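Local coordinates for protein beta-fructofuranosidase (Bifidobacterium adolescentis, PDB 6NOB) that probably hydrolyses terminal beta-fructofuranosyl residues of sucrose and related fructosides, as a family 32 glycoside hydrolase, at residues Asp84-Gly89 with Thr172-Phe177; Cys136-Arg141 with Ala199-Glu204; Arg166-Trp171 with Arg447-Gly452; Ser473-Leu478 with Lys488-Val493. All coordinates share one frame; numbering follows the deposited sequence.

The four contacts lie in and around the beta-propeller of a family 32 glycoside hydrolase. Interaction 1 packs a short helix of the N-terminal beta-domain, between strands 72-80 and 91-92, on the first blade, and interaction 2 packs that blade against the next, with centres about 16 Å apart. A salt bridge from Asp87 to Arg141 connects them. Interaction 3 brings the loop Arg166-Trp171 onto the closing blade, its centre about 14 Å from that of interaction 2. Interaction 4, within the closing blade and the helix after it, lies about 7 Å from interaction 3, centre to centre. A 1,2-ethanediol, probably from the crystallisation liquor, lies about 4 Å from the side chain of His173 in interaction 1.

Interaction 1. Residues Asp84-Gly89 with Thr172-Phe177; sequences DLLDNG and THLPVF
Leu85 lays its CD2 methyl against the ring of Pro175, the two side chains reaching toward each other with CD2 3.9 Å from Pro175 CG. This joins the short helix 85-88 of the N-terminal beta-domain, between strands 72-80 and 91-92, to residues 172-177 of the first blade of the catalytic beta-propeller. CG of Leu85 stands anti to the backbone N (chi1 -165°), which turns the branch from the helix flank toward the proline; Ser80 of strand 72-80 touches both side chains, and Tyr78 touches Pro175.

Leu174 fits between two consecutive helix residues and uses a different methyl for each. Its CD1 meets CD2 of Leu86 at 3.8 Å, while its CD2 rests on the backbone carbonyl O of Leu85 at 3.5 Å. That same oxygen accepts the N-H of Gly89, so the methyl packs beside an already bonded carbonyl. At the start of the helix, Asp84 O takes N-H groups from Asp87 and Asn88 and also the side-chain ND2 of Asn88, the last from above the carbonyl plane.

Asp87 points away from the strand and forms a salt bridge with Arg141, which also packs on Leu86. Where the helix ends, Gly89 adopts positive phi (72°), and having no side chain it lets the chains come close. Thr172 directs CG2 at this point, 3.6 Å from Gly89 CA, and Gly89 CA comes within 3.0 Å of His173 O.

Interaction 2. Residues Cys136-Arg141 with Ala199-Glu204; sequences CQFQGR and AVTVDE
Two neighbouring blades of the family 32 beta-propeller meet here: strand 136-138, which ends in a type I' turn from Phe138 to Arg141, runs beside strand 199-202, the edge strand of the following four-stranded sheet. The short strand axes approach to 7.5 Å and run in nearly the same direction, 26° apart. That spacing is too wide for backbone pairing, and the two strands meet through side chains.

Cys136, Ala199 and Thr201 all point into the gap. CB of Cys136 touches two methyls, 4.0 Å from Ala199 CB and 4.0 Å from Thr201 CG2, while its SG also touches Ala199 CB. Thr201 reaches farthest across. Its CG2 stands anti to the carbonyl carbon, while OG1 takes the remaining place between N and C (chi1 62°) and turns to a different partner, Val209 O. The methyl rests 3.5 Å from Gln137 O and 4.2 Å from Phe138 CD1, the threonine and phenylalanine side chains running past each other in opposite directions. Gln139 CG covers one face of the Phe138 ring over its centre, and Ile217 of strand 216-227 touches Cys136, Ala199 and Phe138.

With its hydroxyl bonded to Val209, Thr201 meets strand 136-138 through carbon alone. Between these two strands the contact rests on small apolar groups and a methyl on a carbonyl oxygen; directional bonds come from the turn, where Gln139 bonds Gly211 and Ala214.

Interaction 3. Residues Arg166-Trp171 with Arg447-Gly452; sequences RDLVHW and RRIVFG
Asp167 OD1 is gripped by two backbone N-H groups and thereby shapes the loop that holds Leu168 against strand 448-452. Val169 N donates to it at 2.9 Å, from above the carboxylate plane, and His170 N at 2.8 Å from the syn side, forming an Asx turn and the wider Asx motif. The second oxygen, Asp167 OD2, accepts His170 ND1 at 2.6 Å through its syn lone pair, and the acceptor lies in the imidazole plane. Three bonds fix the carboxylate and the rotation of the His170 ring together, and the loop, which follows strand 159-165 of the first propeller blade, presents Leu168 to the strand, at positive phi (65°).

Leu168 carries most of the contact, with its two methyls sent to different partners. CD1 meets Ile449 CD1 tip to tip at 3.9 Å and also lies 3.9 Å from Arg447 NH2. CD2 comes to the edge of the Phe451 ring, near its plane, 3.9 Å from CE2. Trp171 and Phe451 come toward each other from opposite directions. The indole CZ2 of Trp171 is 3.8 Å from Phe451 CZ, which sits at the edge of the indole, near its plane. Phe122 meets Trp171 edge to face, and Pro475 packs on Phe451.

Arg447 is bent at chi3 (-40°) and pairs with Asp443 and Glu492, so its charge is probably largely balanced. Leu168 then touches a guanidinium already held by carboxylates, and apart from Arg447 NH2 the contact between the propeller's first and closing blades is made by buried carbon.

Interaction 4. Residues Ser473-Leu478 with Lys488-Val493; sequences SLPREL and KPVSEV
Backbone hydrogen bonds join Glu477 to Lys488 in both directions, in an antiparallel pair of the hydrogen-bonded kind: Glu477 N donates to Lys488 O at 2.6 Å, nearly along the C=O axis, and Lys488 N returns a longer bond of 3.2 Å to Glu477 O. Beyond them Arg476 and Pro489 form a non-hydrogen-bonded pair, after which Val490 N donates to Pro475 O at 3.0 Å. CA-H...O contacts from Arg476 CA and Pro489 CA supplement these.

Apolar packing gathers round Pro475. Its CG meets Val490 CG2 at 3.9 Å, the two side chains lying nearly perpendicular, and Val493 CG2 touches its CD at 3.9 Å. Leu474 CD1 adds a looser touch on Val493 CG1.

Water bridges the polar groups. Glu477 is fully extended, with CG anti to N (chi1 -177°), and its OE1 accepts from a water that also donates to Pro489 O at 3.1 Å. Its other oxygen, OE2, bonds His479, and Lys488 NZ bonds Tyr494.

This is a beta hairpin, strands 468-481 and 484-489, at the end of the closing propeller blade, running straight into helix 491-497 with Val490 as the N-cap residue.

Interaction 1. Residues Asp84-Gly89 with Thr172-Phe177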
# COMPACT_ATOMS: atom_id res chain seq x y z
N ASP A 84 -0.36 5.64 -27.45
CA ASP A 84 -1.36 5.12 -26.51
C ASP A 84 -0.68 4.49 -25.29
O ASP A 84 -0.85 3.31 -24.99
CB ASP A 84 -2.29 4.13 -27.21
CG ASP A 84 -3.01 4.74 -28.40
OD1 ASP A 84 -3.65 5.80 -28.23
OD2 ASP A 84 -2.91 4.18 -29.51
N LEU A 85 0.10 5.32 -24.60
CA LEU A 85 0.86 4.85 -23.45
C LEU A 85 -0.05 4.29 -22.36
O LEU A 85 0.31 3.33 -21.68
CB LEU A 85 1.72 5.99 -22.91
CG LEU A 85 2.85 5.67 -21.93
CD1 LEU A 85 3.68 4.51 -22.44
CD2 LEU A 85 3.72 6.91 -21.75
N LEU A 86 -1.24 4.88 -22.19
CA LEU A 86 -2.17 4.42 -21.16
C LEU A 86 -2.63 2.99 -21.41
O LEU A 86 -2.95 2.27 -20.46
CB LEU A 86 -3.38 5.34 -21.10
CG LEU A 86 -3.32 6.56 -20.19
CD1 LEU A 86 -4.62 7.33 -20.32
CD2 LEU A 86 -3.07 6.15 -18.75
N ASP A 87 -2.69 2.57 -22.67
CA ASP A 87 -3.16 1.23 -23.01
C ASP A 87 -2.02 0.24 -23.16
O ASP A 87 -2.17 -0.94 -22.80
CB ASP A 87 -3.98 1.26 -24.30
CG ASP A 87 -5.22 2.12 -24.17
OD1 ASP A 87 -5.93 2.01 -23.15
OD2 ASP A 87 -5.49 2.92 -25.10
N ASN A 88 -0.88 0.67 -23.69
CA ASN A 88 0.25 -0.23 -23.89
C ASN A 88 1.18 -0.28 -22.70
O ASN A 88 1.76 -1.33 -22.41
CB ASN A 88 1.04 0.18 -25.14
CG ASN A 88 0.22 0.06 -26.39
OD1 ASN A 88 -0.07 -1.04 -26.85
ND2 ASN A 88 -0.15 1.20 -26.96
N GLY A 89 1.36 0.85 -22.01
CA GLY A 89 2.26 0.90 -20.88
C GLY A 89 3.72 0.86 -21.30
O GLY A 89 4.06 0.82 -22.48
N THR A 172 -1.55 -2.26 -15.90
CA THR A 172 -0.64 -1.84 -16.95
C THR A 172 0.33 -0.82 -16.37
O THR A 172 -0.09 0.18 -15.78
CB THR A 172 -1.41 -1.23 -18.13
OG1 THR A 172 -2.18 -2.25 -18.77
CG2 THR A 172 -0.46 -0.61 -19.13
N HIS A 173 1.63 -1.07 -16.53
CA HIS A 173 2.66 -0.25 -15.91
C HIS A 173 2.88 1.04 -16.69
O HIS A 173 2.96 1.03 -17.92
CB HIS A 173 3.97 -1.02 -15.81
CG HIS A 173 3.93 -2.18 -14.87
ND1 HIS A 173 4.03 -2.04 -13.51
CD2 HIS A 173 3.80 -3.51 -15.10
CE1 HIS A 173 3.96 -3.23 -12.93
NE2 HIS A 173 3.82 -4.14 -13.88
N LEU A 174 3.03 2.15 -15.96
CA LEU A 174 3.22 3.47 -16.54
C LEU A 174 4.58 4.03 -16.11
O LEU A 174 5.24 3.43 -15.26
CB LEU A 174 2.07 4.39 -16.11
CG LEU A 174 0.73 4.05 -16.77
CD1 LEU A 174 -0.35 5.01 -16.31
CD2 LEU A 174 0.87 4.05 -18.29
N PRO A 175 5.04 5.15 -16.67
CA PRO A 175 6.34 5.70 -16.25
C PRO A 175 6.31 6.21 -14.81
O PRO A 175 5.25 6.50 -14.24
CB PRO A 175 6.58 6.85 -17.23
CG PRO A 175 5.73 6.54 -18.40
CD PRO A 175 4.51 5.87 -17.84
N VAL A 176 7.51 6.30 -14.23
CA VAL A 176 7.65 6.86 -12.89
C VAL A 176 7.08 8.27 -12.86
O VAL A 176 7.36 9.09 -13.74
CB VAL A 176 9.13 6.83 -12.46
CG1 VAL A 176 9.34 7.69 -11.22
CG2 VAL A 176 9.57 5.40 -12.19
N PHE A 177 6.27 8.55 -11.84
CA PHE A 177 5.43 9.74 -11.81
C PHE A 177 6.06 10.90 -11.05
O PHE A 177 6.17 12.00 -11.60
CB PHE A 177 4.07 9.38 -11.19
CG PHE A 177 3.07 10.48 -11.26
CD1 PHE A 177 2.51 10.86 -12.47
CD2 PHE A 177 2.67 11.15 -10.11
CE1 PHE A 177 1.59 11.88 -12.54
CE2 PHE A 177 1.75 12.17 -10.17
CZ PHE A 177 1.20 12.53 -11.38

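Interaction 2. Residues Cys136-Arg141 with Ala199-Glu204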
# COMPACT_ATOMS: atom_id res chain seq x y z
N CYS A 136 -7.87 6.68 -7.50
CA CYS A 136 -9.01 7.35 -8.12
C CYS A 136 -9.43 6.57 -9.35
O CYS A 136 -8.70 5.72 -9.87
CB CYS A 136 -8.67 8.80 -8.49
SG CYS A 136 -7.38 9.01 -9.72
N GLN A 137 -10.66 6.83 -9.79
CA GLN A 137 -11.11 6.47 -11.12
C GLN A 137 -11.06 7.73 -11.97
O GLN A 137 -11.64 8.75 -11.60
CB GLN A 137 -12.53 5.89 -11.11
CG GLN A 137 -12.95 5.28 -12.44
CD GLN A 137 -14.17 4.39 -12.32
OE1 GLN A 137 -15.00 4.56 -11.43
NE2 GLN A 137 -14.28 3.43 -13.24
N PHE A 138 -10.34 7.67 -13.09
CA PHE A 138 -10.12 8.84 -13.93
C PHE A 138 -10.31 8.46 -15.39
O PHE A 138 -9.58 7.62 -15.92
CB PHE A 138 -8.71 9.41 -13.70
CG PHE A 138 -8.40 10.59 -14.56
CD1 PHE A 138 -9.09 11.78 -14.39
CD2 PHE A 138 -7.41 10.53 -15.52
CE1 PHE A 138 -8.80 12.88 -15.18
CE2 PHE A 138 -7.11 11.62 -16.31
CZ PHE A 138 -7.81 12.80 -16.14
N GLN A 139 -11.30 9.08 -16.03
CA GLN A 139 -11.57 8.89 -17.46
C GLN A 139 -11.66 7.41 -17.81
O GLN A 139 -11.02 6.93 -18.75
CB GLN A 139 -10.52 9.61 -18.31
CG GLN A 139 -10.70 11.12 -18.35
CD GLN A 139 -9.53 11.85 -18.97
OE1 GLN A 139 -8.57 11.24 -19.44
NE2 GLN A 139 -9.59 13.18 -18.97
N GLY A 140 -12.45 6.67 -17.02
CA GLY A 140 -12.72 5.28 -17.29
C GLY A 140 -11.72 4.29 -16.74
O GLY A 140 -11.95 3.08 -16.83
N ARG A 141 -10.61 4.75 -16.16
CA ARG A 141 -9.57 3.86 -15.68
C ARG A 141 -9.34 4.05 -14.18
O ARG A 141 -9.51 5.15 -13.65
CB ARG A 141 -8.25 4.08 -16.42
CG ARG A 141 -8.33 3.89 -17.92
CD ARG A 141 -7.03 4.30 -18.59
NE ARG A 141 -7.23 4.81 -19.94
CZ ARG A 141 -7.00 4.11 -21.04
NH1 ARG A 141 -7.21 4.66 -22.23
NH2 ARG A 141 -6.57 2.86 -20.96
N ALA A 199 -5.68 11.60 -4.20
CA ALA A 199 -6.07 12.12 -5.51
C ALA A 199 -7.49 12.67 -5.48
O ALA A 199 -8.38 12.09 -4.85
CB ALA A 199 -5.98 11.03 -6.58
N VAL A 200 -7.70 13.78 -6.18
CA VAL A 200 -9.02 14.36 -6.39
C VAL A 200 -9.16 14.66 -7.87
O VAL A 200 -8.39 15.45 -8.43
CB VAL A 200 -9.25 15.63 -5.56
CG1 VAL A 200 -10.65 16.17 -5.80
CG2 VAL A 200 -9.03 15.35 -4.08
N THR A 201 -10.14 14.02 -8.52
CA THR A 201 -10.41 14.28 -9.93
C THR A 201 -11.16 15.59 -10.08
O THR A 201 -12.18 15.81 -9.42
CB THR A 201 -11.21 13.13 -10.56
OG1 THR A 201 -12.48 13.02 -9.92
CG2 THR A 201 -10.46 11.81 -10.42
N VAL A 202 -10.65 16.48 -10.95
CA VAL A 202 -11.18 17.82 -11.11
C VAL A 202 -11.40 18.11 -12.59
O VAL A 202 -10.89 17.41 -13.47
CB VAL A 202 -10.25 18.89 -10.50
CG1 VAL A 202 -10.10 18.68 -9.00
CG2 VAL A 202 -8.89 18.87 -11.18
N ASP A 203 -12.18 19.16 -12.86
CA ASP A 203 -12.35 19.66 -14.22
C ASP A 203 -11.24 20.67 -14.52
O ASP A 203 -10.28 20.81 -13.77
CB ASP A 203 -13.75 20.23 -14.41
CG ASP A 203 -14.02 21.48 -13.58
OD1 ASP A 203 -13.10 22.01 -12.92
OD2 ASP A 203 -15.18 21.95 -13.60
N GLU A 204 -11.37 21.39 -15.64
CA GLU A 204 -10.30 22.30 -16.06
C GLU A 204 -10.20 23.54 -15.18
O GLU A 204 -9.18 24.24 -15.25
CB GLU A 204 -10.50 22.70 -17.52
CG GLU A 204 -11.51 23.81 -17.75
CD GLU A 204 -12.90 23.29 -18.07
OE1 GLU A 204 -13.23 22.16 -17.65
OE2 GLU A 204 -13.67 24.02 -18.74

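Interaction 3. Residues Arg166-Trp171 with Arg447-Gly452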
# COMPACT_ATOMS: atom_id res chain seq x y z
N ARG A 166 -8.34 -1.31 -15.93
CA ARG A 166 -9.75 -1.21 -16.28
C ARG A 166 -10.63 -2.09 -15.40
O ARG A 166 -11.86 -2.00 -15.52
CB ARG A 166 -9.96 -1.59 -17.75
CG ARG A 166 -9.25 -0.68 -18.75
CD ARG A 166 -9.70 -0.99 -20.17
NE ARG A 166 -9.29 0.03 -21.13
CZ ARG A 166 -9.85 1.23 -21.24
NH1 ARG A 166 -10.86 1.57 -20.45
NH2 ARG A 166 -9.40 2.09 -22.14
N ASP A 167 -10.06 -2.94 -14.54
CA ASP A 167 -10.87 -3.86 -13.75
C ASP A 167 -10.40 -4.01 -12.31
O ASP A 167 -10.92 -4.88 -11.60
CB ASP A 167 -10.93 -5.24 -14.43
CG ASP A 167 -9.56 -5.89 -14.56
OD1 ASP A 167 -8.56 -5.33 -14.06
OD2 ASP A 167 -9.49 -6.98 -15.18
N LEU A 168 -9.43 -3.21 -11.87
CA LEU A 168 -8.86 -3.26 -10.52
C LEU A 168 -8.13 -4.57 -10.24
O LEU A 168 -7.67 -4.79 -9.11
CB LEU A 168 -9.95 -3.05 -9.46
CG LEU A 168 -10.54 -1.66 -9.31
CD1 LEU A 168 -11.88 -1.72 -8.59
CD2 LEU A 168 -9.57 -0.75 -8.57
N VAL A 169 -7.99 -5.42 -11.25
CA VAL A 169 -7.34 -6.73 -11.11
C VAL A 169 -6.08 -6.81 -11.96
O VAL A 169 -5.01 -7.17 -11.47
CB VAL A 169 -8.31 -7.88 -11.46
CG1 VAL A 169 -7.57 -9.20 -11.49
CG2 VAL A 169 -9.46 -7.92 -10.46
N HIS A 170 -6.18 -6.48 -13.25
CA HIS A 170 -5.05 -6.51 -14.18
C HIS A 170 -4.49 -5.11 -14.34
O HIS A 170 -5.25 -4.16 -14.58
CB HIS A 170 -5.48 -7.07 -15.54
CG HIS A 170 -6.12 -8.42 -15.47
ND1 HIS A 170 -7.48 -8.59 -15.37
CD2 HIS A 170 -5.58 -9.66 -15.50
CE1 HIS A 170 -7.76 -9.88 -15.33
NE2 HIS A 170 -6.62 -10.55 -15.41
N TRP A 171 -3.17 -4.98 -14.26
CA TRP A 171 -2.52 -3.68 -14.20
C TRP A 171 -1.56 -3.48 -15.36
O TRP A 171 -0.85 -4.41 -15.77
CB TRP A 171 -1.79 -3.52 -12.86
CG TRP A 171 -2.76 -3.49 -11.74
CD1 TRP A 171 -3.16 -4.55 -10.97
CD2 TRP A 171 -3.51 -2.36 -11.29
NE1 TRP A 171 -4.10 -4.14 -10.06
CE2 TRP A 171 -4.34 -2.80 -10.23
CE3 TRP A 171 -3.56 -1.02 -11.67
CZ2 TRP A 171 -5.20 -1.94 -9.55
CZ3 TRP A 171 -4.42 -0.17 -10.99
CH2 TRP A 171 -5.22 -0.63 -9.94
N ARG A 447 -18.91 3.24 -5.03
CA ARG A 447 -18.28 2.18 -4.27
C ARG A 447 -17.07 2.72 -3.51
O ARG A 447 -16.23 3.41 -4.09
CB ARG A 447 -17.83 1.05 -5.20
CG ARG A 447 -18.81 -0.09 -5.34
CD ARG A 447 -18.12 -1.29 -5.98
NE ARG A 447 -17.21 -0.89 -7.05
CZ ARG A 447 -16.53 -1.74 -7.81
NH1 ARG A 447 -16.64 -3.05 -7.61
NH2 ARG A 447 -15.72 -1.29 -8.76
N ARG A 448 -16.98 2.39 -2.23
CA ARG A 448 -15.82 2.73 -1.41
C ARG A 448 -14.84 1.56 -1.47
O ARG A 448 -15.14 0.47 -0.98
CB ARG A 448 -16.24 3.04 0.02
CG ARG A 448 -15.09 3.29 0.99
CD ARG A 448 -14.19 4.43 0.53
NE ARG A 448 -14.92 5.68 0.33
CZ ARG A 448 -14.35 6.85 0.09
NH1 ARG A 448 -15.08 7.94 -0.08
NH2 ARG A 448 -13.03 6.94 0.01
N ILE A 449 -13.68 1.80 -2.07
CA ILE A 449 -12.69 0.75 -2.34
C ILE A 449 -11.38 1.14 -1.66
O ILE A 449 -10.94 2.29 -1.77
CB ILE A 449 -12.48 0.55 -3.85
CG1 ILE A 449 -13.83 0.28 -4.53
CG2 ILE A 449 -11.50 -0.58 -4.10
CD1 ILE A 449 -13.79 0.43 -6.03
N VAL A 450 -10.76 0.18 -0.98
CA VAL A 450 -9.54 0.41 -0.22
C VAL A 450 -8.44 -0.53 -0.71
O VAL A 450 -8.70 -1.71 -0.99
CB VAL A 450 -9.77 0.25 1.30
CG1 VAL A 450 -10.37 -1.12 1.61
CG2 VAL A 450 -8.49 0.48 2.08
N PHE A 451 -7.23 -0.00 -0.83
CA PHE A 451 -6.02 -0.78 -1.07
C PHE A 451 -5.11 -0.71 0.15
O PHE A 451 -5.10 0.29 0.87
CB PHE A 451 -5.25 -0.26 -2.29
CG PHE A 451 -5.75 -0.77 -3.60
CD1 PHE A 451 -5.37 -2.01 -4.08
CD2 PHE A 451 -6.59 0.01 -4.38
CE1 PHE A 451 -5.83 -2.47 -5.30
CE2 PHE A 451 -7.05 -0.44 -5.60
CZ PHE A 451 -6.67 -1.69 -6.06
N GLY A 452 -4.34 -1.77 0.35
CA GLY A 452 -3.33 -1.78 1.39
C GLY A 452 -2.03 -2.35 0.86
O GLY A 452 -1.99 -3.04 -0.16

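Interaction 4. Residues Ser473-Leu478 with Lys488-Val493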
# COMPACT_ATOMS: atom_id res chain seq x y z
N SER A 473 -2.58 -5.36 -1.45
CA SER A 473 -3.69 -6.25 -1.16
C SER A 473 -4.60 -6.36 -2.39
O SER A 473 -4.48 -5.62 -3.37
CB SER A 473 -4.47 -5.73 0.04
OG SER A 473 -5.23 -4.58 -0.30
N LEU A 474 -5.50 -7.34 -2.35
CA LEU A 474 -6.55 -7.31 -3.35
C LEU A 474 -7.58 -6.25 -2.96
O LEU A 474 -7.89 -6.09 -1.78
CB LEU A 474 -7.21 -8.68 -3.49
CG LEU A 474 -6.35 -9.78 -4.11
CD1 LEU A 474 -7.01 -11.15 -3.98
CD2 LEU A 474 -6.06 -9.47 -5.58
N PRO A 475 -8.10 -5.49 -3.93
CA PRO A 475 -8.98 -4.35 -3.58
C PRO A 475 -10.23 -4.80 -2.84
O PRO A 475 -10.92 -5.73 -3.27
CB PRO A 475 -9.31 -3.73 -4.94
CG PRO A 475 -9.01 -4.79 -5.95
CD PRO A 475 -7.88 -5.60 -5.38
N ARG A 476 -10.51 -4.14 -1.72
CA ARG A 476 -11.64 -4.48 -0.87
C ARG A 476 -12.70 -3.39 -0.92
O ARG A 476 -12.38 -2.19 -0.93
CB ARG A 476 -11.18 -4.69 0.58
CG ARG A 476 -10.22 -5.85 0.74
CD ARG A 476 -9.63 -5.90 2.14
NE ARG A 476 -8.50 -6.83 2.22
CZ ARG A 476 -7.81 -7.08 3.32
NH1 ARG A 476 -8.14 -6.49 4.46
NH2 ARG A 476 -6.80 -7.94 3.29
N GLU A 477 -13.96 -3.81 -0.96
CA GLU A 477 -15.09 -2.89 -0.87
C GLU A 477 -15.48 -2.73 0.59
O GLU A 477 -15.48 -3.70 1.35
CB GLU A 477 -16.28 -3.40 -1.69
CG GLU A 477 -17.47 -2.45 -1.72
CD GLU A 477 -18.66 -3.02 -2.48
OE1 GLU A 477 -18.46 -3.99 -3.25
OE2 GLU A 477 -19.78 -2.50 -2.30
N LEU A 478 -15.83 -1.51 0.97
CA LEU A 478 -16.14 -1.18 2.36
C LEU A 478 -17.62 -0.86 2.52
O LEU A 478 -18.22 -0.18 1.69
CB LEU A 478 -15.31 0.01 2.84
CG LEU A 478 -13.79 -0.19 2.84
CD1 LEU A 478 -13.09 1.02 3.45
CD2 LEU A 478 -13.43 -1.46 3.59
N LYS A 488 -14.59 -6.66 2.01
CA LYS A 488 -14.78 -7.83 1.18
C LYS A 488 -14.18 -7.52 -0.17
O LYS A 488 -14.25 -6.36 -0.61
CB LYS A 488 -16.28 -8.15 1.05
CG LYS A 488 -16.64 -9.54 0.56
CD LYS A 488 -18.16 -9.64 0.39
CE LYS A 488 -18.64 -11.09 0.39
NZ LYS A 488 -18.44 -11.76 -0.93
N PRO A 489 -13.57 -8.48 -0.87
CA PRO A 489 -13.01 -8.20 -2.19
C PRO A 489 -14.08 -7.68 -3.14
O PRO A 489 -15.24 -8.12 -3.10
CB PRO A 489 -12.45 -9.55 -2.64
CG PRO A 489 -12.18 -10.28 -1.38
CD PRO A 489 -13.26 -9.85 -0.42
N VAL A 490 -13.69 -6.73 -3.99
CA VAL A 490 -14.63 -6.18 -4.95
C VAL A 490 -15.07 -7.27 -5.92
O VAL A 490 -14.40 -8.29 -6.10
CB VAL A 490 -14.03 -4.98 -5.70
CG1 VAL A 490 -13.64 -3.88 -4.73
CG2 VAL A 490 -12.81 -5.42 -6.51
N SER A 491 -16.23 -7.05 -6.54
CA SER A 491 -16.81 -8.06 -7.42
C SER A 491 -15.84 -8.46 -8.53
O SER A 491 -15.83 -9.62 -8.95
CB SER A 491 -18.13 -7.56 -8.00
OG SER A 491 -17.93 -6.56 -8.98
N GLU A 492 -15.02 -7.52 -9.00
CA GLU A 492 -14.09 -7.82 -10.09
C GLU A 492 -13.06 -8.87 -9.68
O GLU A 492 -12.62 -9.66 -10.52
CB GLU A 492 -13.40 -6.55 -10.56
CG GLU A 492 -14.33 -5.53 -11.20
CD GLU A 492 -14.89 -4.54 -10.21
OE1 GLU A 492 -14.87 -4.84 -8.99
OE2 GLU A 492 -15.33 -3.46 -10.64
N VAL A 493 -12.65 -8.88 -8.41
CA VAL A 493 -11.70 -9.88 -7.94
C VAL A 493 -12.29 -11.28 -8.11
O VAL A 493 -11.63 -12.18 -8.64
CB VAL A 493 -11.31 -9.61 -6.48
CG1 VAL A 493 -10.76 -10.87 -5.82
CG2 VAL A 493 -10.28 -8.48 -6.41
O HOH W 1 -17.99 -6.87 -2.67
O HOH W 2 -17.92 -4.78 -5.53